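Local structure of hypothetical protein PH1570 (Pyrococcus horikoshii, 2HQ4) at residues A[14-17]-A[22-25]; A[16-21]-A[45-50]. The protein is of unknown function but belongs to the PH1570 family and folds around an antiparallel sheet packed with helices. One frame throughout, in Å; residues are numbered along the deposited sequence.

In the fold
Both contacts start from strand 16-19: contact 1 uses its hydrogen-bonding edge, contact 2 one of its faces. Contact 1 ties it edge to edge to strand 22-25 through paired backbone hydrogen bonds, and it is only partly buried: Glu17 and Lys24 line a face that water reaches, while Leu16, Phe23 and Asp25 turn to the other. Contact 2 is fully buried and purely apolar, with Leu16 and Val18 of that second face packed on Ile47 of helix 40-55. The centres of the two contacts are about 6 Å apart. Phe23 bridges them, its CD1 3.9 Å from CD1 of Ile47, so that the hairpin and the helix share one hydrophobic layer.

Contact 1 (A[14-17]-A[22-25]); sequences EKLE and GFKD
Glu17 and Lys24 face each other as the hydrogen-bonded pair of two antiparallel strands. Glu17 N donates to Lys24 O at 3.0 Å, and Lys24 N returns the bond to Glu17 O at 2.9 Å, nearly straight at 170°. Their side chains rise side by side from the same face, and CD of Lys24 passes 3.8 Å from OE1 of Glu17, but NZ runs on and leaves the charged ends 4.9 Å apart (OE1 to NZ). A water is placed to donate to Glu17 OE1 or Lys24 O.

On the other face Leu16 can be followed outward. Its CB lies 3.7 Å from Asp25 OD2, and CG 4.2 Å from the same OD2. Chi1 of 173° sets CG anti to the backbone N, and chi2 of 67° then turns CD1 to Asp25 OD2 and, obliquely at 3.6 Å, to Phe23 CD2. The other methyl, CD2, points to the helix side. The buried carboxylate bonds beyond the strand pair: OD2 with the Tyr51 hydroxyl, OD1 with Phe28 N. An alanine in place of Asp25 would probably leave that hydroxyl and amide without this acceptor and uncover part of Leu16. The alternating pairs are those of antiparallel strands, and the short connection between strands 16-19 and 22-25 makes them a beta hairpin.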
loop_
_atom_site.group_PDB
_atom_site.type_symbol
_atom_site.label_atom_id
_atom_site.label_comp_id
_atom_site.label_asym_id
_atom_site.label_seq_id
_atom_site.Cartn_x
_atom_site.Cartn_y
_atom_site.Cartn_z
ATOM N N GLU A 14 13.021 -11.400 10.808
ATOM C CA GLU A 14 13.940 -10.792 11.743
ATOM C C GLU A 14 13.595 -9.332 11.995
ATOM O O GLU A 14 13.565 -8.868 13.142
ATOM C CB GLU A 14 15.400 -10.886 11.210
ATOM C CG GLU A 14 16.416 -10.450 12.277
ATOM C CD GLU A 14 17.833 -10.228 11.739
ATOM O OE1 GLU A 14 18.124 -10.595 10.573
ATOM O OE2 GLU A 14 18.653 -9.639 12.498
ATOM N N LYS A 15 13.320 -8.601 10.915
ATOM C CA LYS A 15 13.089 -7.168 11.050
ATOM C C LYS A 15 11.755 -6.753 10.401
ATOM O O LYS A 15 11.602 -5.597 10.016
ATOM C CB LYS A 15 14.253 -6.433 10.383
ATOM C CG LYS A 15 15.584 -6.617 11.191
ATOM C CD LYS A 15 16.702 -5.793 10.569
ATOM C CE LYS A 15 17.963 -5.885 11.477
ATOM N NZ LYS A 15 19.041 -5.032 10.854
ATOM N N LEU A 16 10.841 -7.714 10.241
ATOM C CA LEU A 16 9.487 -7.450 9.737
ATOM C C LEU A 16 8.435 -7.639 10.827
ATOM O O LEU A 16 8.365 -8.718 11.443
ATOM C CB LEU A 16 9.180 -8.359 8.558
ATOM C CG LEU A 16 7.752 -8.344 7.988
ATOM C CD1 LEU A 16 7.432 -6.967 7.311
ATOM C CD2 LEU A 16 7.602 -9.487 7.010
ATOM N N GLU A 17 7.630 -6.600 11.057
ATOM C CA GLU A 17 6.438 -6.671 11.905
ATOM C C GLU A 17 5.241 -6.307 11.059
ATOM O O GLU A 17 5.263 -5.327 10.327
ATOM C CB GLU A 17 6.475 -5.663 13.055
ATOM C CG GLU A 17 7.709 -5.634 13.891
ATOM C CD GLU A 17 7.684 -4.435 14.831
ATOM O OE1 GLU A 17 8.103 -3.294 14.434
ATOM O OE2 GLU A 17 7.180 -4.646 15.944
ATOM N N GLY A 22 -1.097 -2.514 8.329
ATOM C CA GLY A 22 0.211 -2.120 7.753
ATOM C C GLY A 22 1.330 -3.078 8.057
ATOM O O GLY A 22 1.132 -4.124 8.706
ATOM N N PHE A 23 2.537 -2.734 7.603
ATOM C CA PHE A 23 3.718 -3.476 8.038
ATOM C C PHE A 23 4.941 -2.552 8.082
ATOM O O PHE A 23 4.982 -1.539 7.377
ATOM C CB PHE A 23 3.938 -4.770 7.194
ATOM C CG PHE A 23 4.442 -4.528 5.765
ATOM C CD1 PHE A 23 3.573 -4.590 4.688
ATOM C CD2 PHE A 23 5.818 -4.315 5.523
ATOM C CE1 PHE A 23 4.054 -4.390 3.344
ATOM C CE2 PHE A 23 6.296 -4.088 4.246
ATOM C CZ PHE A 23 5.420 -4.138 3.149
ATOM N N LYS A 24 5.898 -2.906 8.942
ATOM C CA LYS A 24 7.137 -2.176 9.112
ATOM C C LYS A 24 8.309 -3.142 8.921
ATOM O O LYS A 24 8.476 -4.076 9.710
ATOM C CB LYS A 24 7.226 -1.596 10.520
ATOM C CG LYS A 24 8.505 -0.784 10.777
ATOM C CD LYS A 24 8.559 -0.251 12.229
ATOM C CE LYS A 24 9.791 0.662 12.389
ATOM N NZ LYS A 24 9.954 1.147 13.781
ATOM N N ASP A 25 9.128 -2.879 7.914
ATOM C CA ASP A 25 10.281 -3.733 7.658
ATOM C C ASP A 25 11.562 -2.921 7.801
ATOM O O ASP A 25 11.845 -2.045 6.959
ATOM C CB ASP A 25 10.186 -4.327 6.267
ATOM C CG ASP A 25 11.190 -5.428 6.063
ATOM O OD1 ASP A 25 12.402 -5.128 6.175
ATOM O OD2 ASP A 25 10.777 -6.564 5.765
HETATM O O HOH W 1 9.917 -3.917 12.160
#

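Contact 2 (A[16-21]-A[45-50]); sequences LEVFEN and AMIYEL
Leu16 and Val18 of strand 16-19 pack on Ile47 of helix 40-55, a helix-on-sheet contact in which one isoleucine meets two residues from the same face of the strand. It joins the hairpin of strands 16-19 and 22-25 to the helix that follows strand 30-36 in the chain. The backbones stay well apart, 9.0 Å between CA of Leu16 and CA of Ile47, and the side chains span that interval, with Phe23 of strand 22-25 packed beside them.

Leu16 comes first, and here it uses its second methyl: CD2 reaches CG2 of Ile47 at 4.0 Å, the two side chains crossing at a slant. Glu17 turns to the opposite face, where its OE1 lies in the plane of the Phe19 ring, at the ring edge.

Val18 brings the strand back to the helix side. Its CG2, set anti to the carbonyl carbon and beside the backbone N, is the methyl that faces Ile47. Helix 61-70 covers the same two strand residues from another direction, Pro62 touching Leu16 while Phe69 and Trp70 pack against Val18. Val18 therefore lies where two helices cover the strand. Phe19 again faces away from helix 40-55, and beyond it the chain turns through Glu20 and Asn21 into strand 22-25.

On the helix, Ile47 divides its two ends between the strand residues. CG2 takes Leu16, while the longer branch, extended with chi2 at 160°, carries CD1 toward Val18, where it stops 3.9 Å from Val18 CG2.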
loop_
_atom_site.group_PDB
_atom_site.type_symbol
_atom_site.label_atom_id
_atom_site.label_comp_id
_atom_site.label_asym_id
_atom_site.label_seq_id
_atom_site.Cartn_x
_atom_site.Cartn_y
_atom_site.Cartn_z
ATOM N N LEU A 16 10.841 -7.714 10.241
ATOM C CA LEU A 16 9.487 -7.450 9.737
ATOM C C LEU A 16 8.435 -7.639 10.827
ATOM O O LEU A 16 8.365 -8.718 11.443
ATOM C CB LEU A 16 9.180 -8.359 8.558
ATOM C CG LEU A 16 7.752 -8.344 7.988
ATOM C CD1 LEU A 16 7.432 -6.967 7.311
ATOM C CD2 LEU A 16 7.602 -9.487 7.010
ATOM N N GLU A 17 7.630 -6.600 11.057
ATOM C CA GLU A 17 6.438 -6.671 11.905
ATOM C C GLU A 17 5.241 -6.307 11.059
ATOM O O GLU A 17 5.263 -5.327 10.327
ATOM C CB GLU A 17 6.475 -5.663 13.055
ATOM C CG GLU A 17 7.709 -5.634 13.891
ATOM C CD GLU A 17 7.684 -4.435 14.831
ATOM O OE1 GLU A 17 8.103 -3.294 14.434
ATOM O OE2 GLU A 17 7.180 -4.646 15.944
ATOM N N VAL A 18 4.169 -7.069 11.226
ATOM C CA VAL A 18 2.942 -6.862 10.497
ATOM C C VAL A 18 1.878 -6.399 11.523
ATOM O O VAL A 18 1.837 -6.891 12.647
ATOM C CB VAL A 18 2.543 -8.162 9.823
ATOM C CG1 VAL A 18 1.209 -8.021 9.156
ATOM C CG2 VAL A 18 3.602 -8.553 8.750
ATOM N N PHE A 19 1.035 -5.453 11.124
ATOM C CA PHE A 19 0.087 -4.792 12.034
ATOM C C PHE A 19 -1.296 -4.916 11.433
ATOM O O PHE A 19 -1.438 -5.455 10.319
ATOM C CB PHE A 19 0.519 -3.327 12.220
ATOM C CG PHE A 19 1.835 -3.187 12.881
ATOM C CD1 PHE A 19 3.007 -3.101 12.142
ATOM C CD2 PHE A 19 1.921 -3.184 14.270
ATOM C CE1 PHE A 19 4.207 -2.969 12.762
ATOM C CE2 PHE A 19 3.132 -3.081 14.905
ATOM C CZ PHE A 19 4.293 -2.965 14.148
ATOM N N GLU A 20 -2.346 -4.409 12.106
ATOM C CA GLU A 20 -3.703 -4.643 11.586
ATOM C C GLU A 20 -3.873 -4.048 10.181
ATOM O O GLU A 20 -4.569 -4.612 9.290
ATOM C CB GLU A 20 -4.765 -3.958 12.477
ATOM C CG GLU A 20 -5.183 -4.651 13.698
ATOM C CD GLU A 20 -5.577 -6.096 13.473
ATOM O OE1 GLU A 20 -6.506 -6.399 12.697
ATOM O OE2 GLU A 20 -4.946 -6.923 14.131
ATOM N N ASN A 21 -3.285 -2.873 9.991
ATOM C CA ASN A 21 -3.482 -2.160 8.713
ATOM C C ASN A 21 -2.145 -1.714 8.135
ATOM O O ASN A 21 -2.066 -0.659 7.488
ATOM C CB ASN A 21 -4.407 -0.917 8.891
ATOM C CG ASN A 21 -3.724 0.204 9.685
ATOM O OD1 ASN A 21 -2.991 -0.041 10.659
ATOM N ND2 ASN A 21 -3.945 1.428 9.264
ATOM N N ALA A 45 1.287 -9.155 -0.981
ATOM C CA ALA A 45 2.081 -9.242 -2.206
ATOM C C ALA A 45 3.407 -8.483 -2.075
ATOM O O ALA A 45 4.446 -8.945 -2.559
ATOM C CB ALA A 45 1.261 -8.719 -3.392
ATOM N N MET A 46 3.378 -7.319 -1.428
ATOM C CA MET A 46 4.622 -6.554 -1.187
ATOM C C MET A 46 5.618 -7.349 -0.329
ATOM O O MET A 46 6.824 -7.300 -0.584
ATOM C CB MET A 46 4.289 -5.210 -0.472
ATOM C CG MET A 46 3.466 -4.178 -1.347
ATOM S SD MET A 46 2.808 -2.774 -0.407
ATOM C CE MET A 46 4.366 -1.912 -0.072
ATOM N N ILE A 47 5.126 -8.041 0.704
ATOM C CA ILE A 47 5.964 -8.861 1.606
ATOM C C ILE A 47 6.593 -10.024 0.841
ATOM O O ILE A 47 7.803 -10.270 0.926
ATOM C CB ILE A 47 5.120 -9.381 2.833
ATOM C CG1 ILE A 47 4.829 -8.231 3.787
ATOM C CG2 ILE A 47 5.867 -10.486 3.592
ATOM C CD1 ILE A 47 3.578 -8.468 4.805
ATOM N N TYR A 48 5.761 -10.737 0.079
ATOM C CA TYR A 48 6.229 -11.790 -0.806
ATOM C C TYR A 48 7.357 -11.309 -1.720
ATOM O O TYR A 48 8.426 -11.958 -1.832
ATOM C CB TYR A 48 5.047 -12.300 -1.622
ATOM C CG TYR A 48 5.333 -13.490 -2.519
ATOM C CD1 TYR A 48 5.162 -14.806 -2.058
ATOM C CD2 TYR A 48 5.728 -13.300 -3.845
ATOM C CE1 TYR A 48 5.421 -15.917 -2.917
ATOM C CE2 TYR A 48 5.997 -14.390 -4.690
ATOM C CZ TYR A 48 5.827 -15.680 -4.213
ATOM O OH TYR A 48 6.072 -16.722 -5.083
ATOM N N GLU A 49 7.120 -10.186 -2.384
ATOM C CA GLU A 49 8.105 -9.647 -3.302
ATOM C C GLU A 49 9.403 -9.254 -2.573
ATOM O O GLU A 49 10.484 -9.495 -3.106
ATOM C CB GLU A 49 7.526 -8.470 -4.099
ATOM C CG GLU A 49 8.559 -7.783 -4.991
ATOM C CD GLU A 49 7.963 -6.741 -5.909
ATOM O OE1 GLU A 49 6.729 -6.767 -6.139
ATOM O OE2 GLU A 49 8.739 -5.899 -6.432
ATOM N N LEU A 50 9.295 -8.694 -1.363
ATOM C CA LEU A 50 10.459 -8.300 -0.579
ATOM C C LEU A 50 11.377 -9.492 -0.188
ATOM O O LEU A 50 12.610 -9.354 -0.183
ATOM C CB LEU A 50 10.058 -7.525 0.675
ATOM C CG LEU A 50 9.660 -6.041 0.576
ATOM C CD1 LEU A 50 9.295 -5.512 1.979
ATOM C CD2 LEU A 50 10.851 -5.188 -0.030
#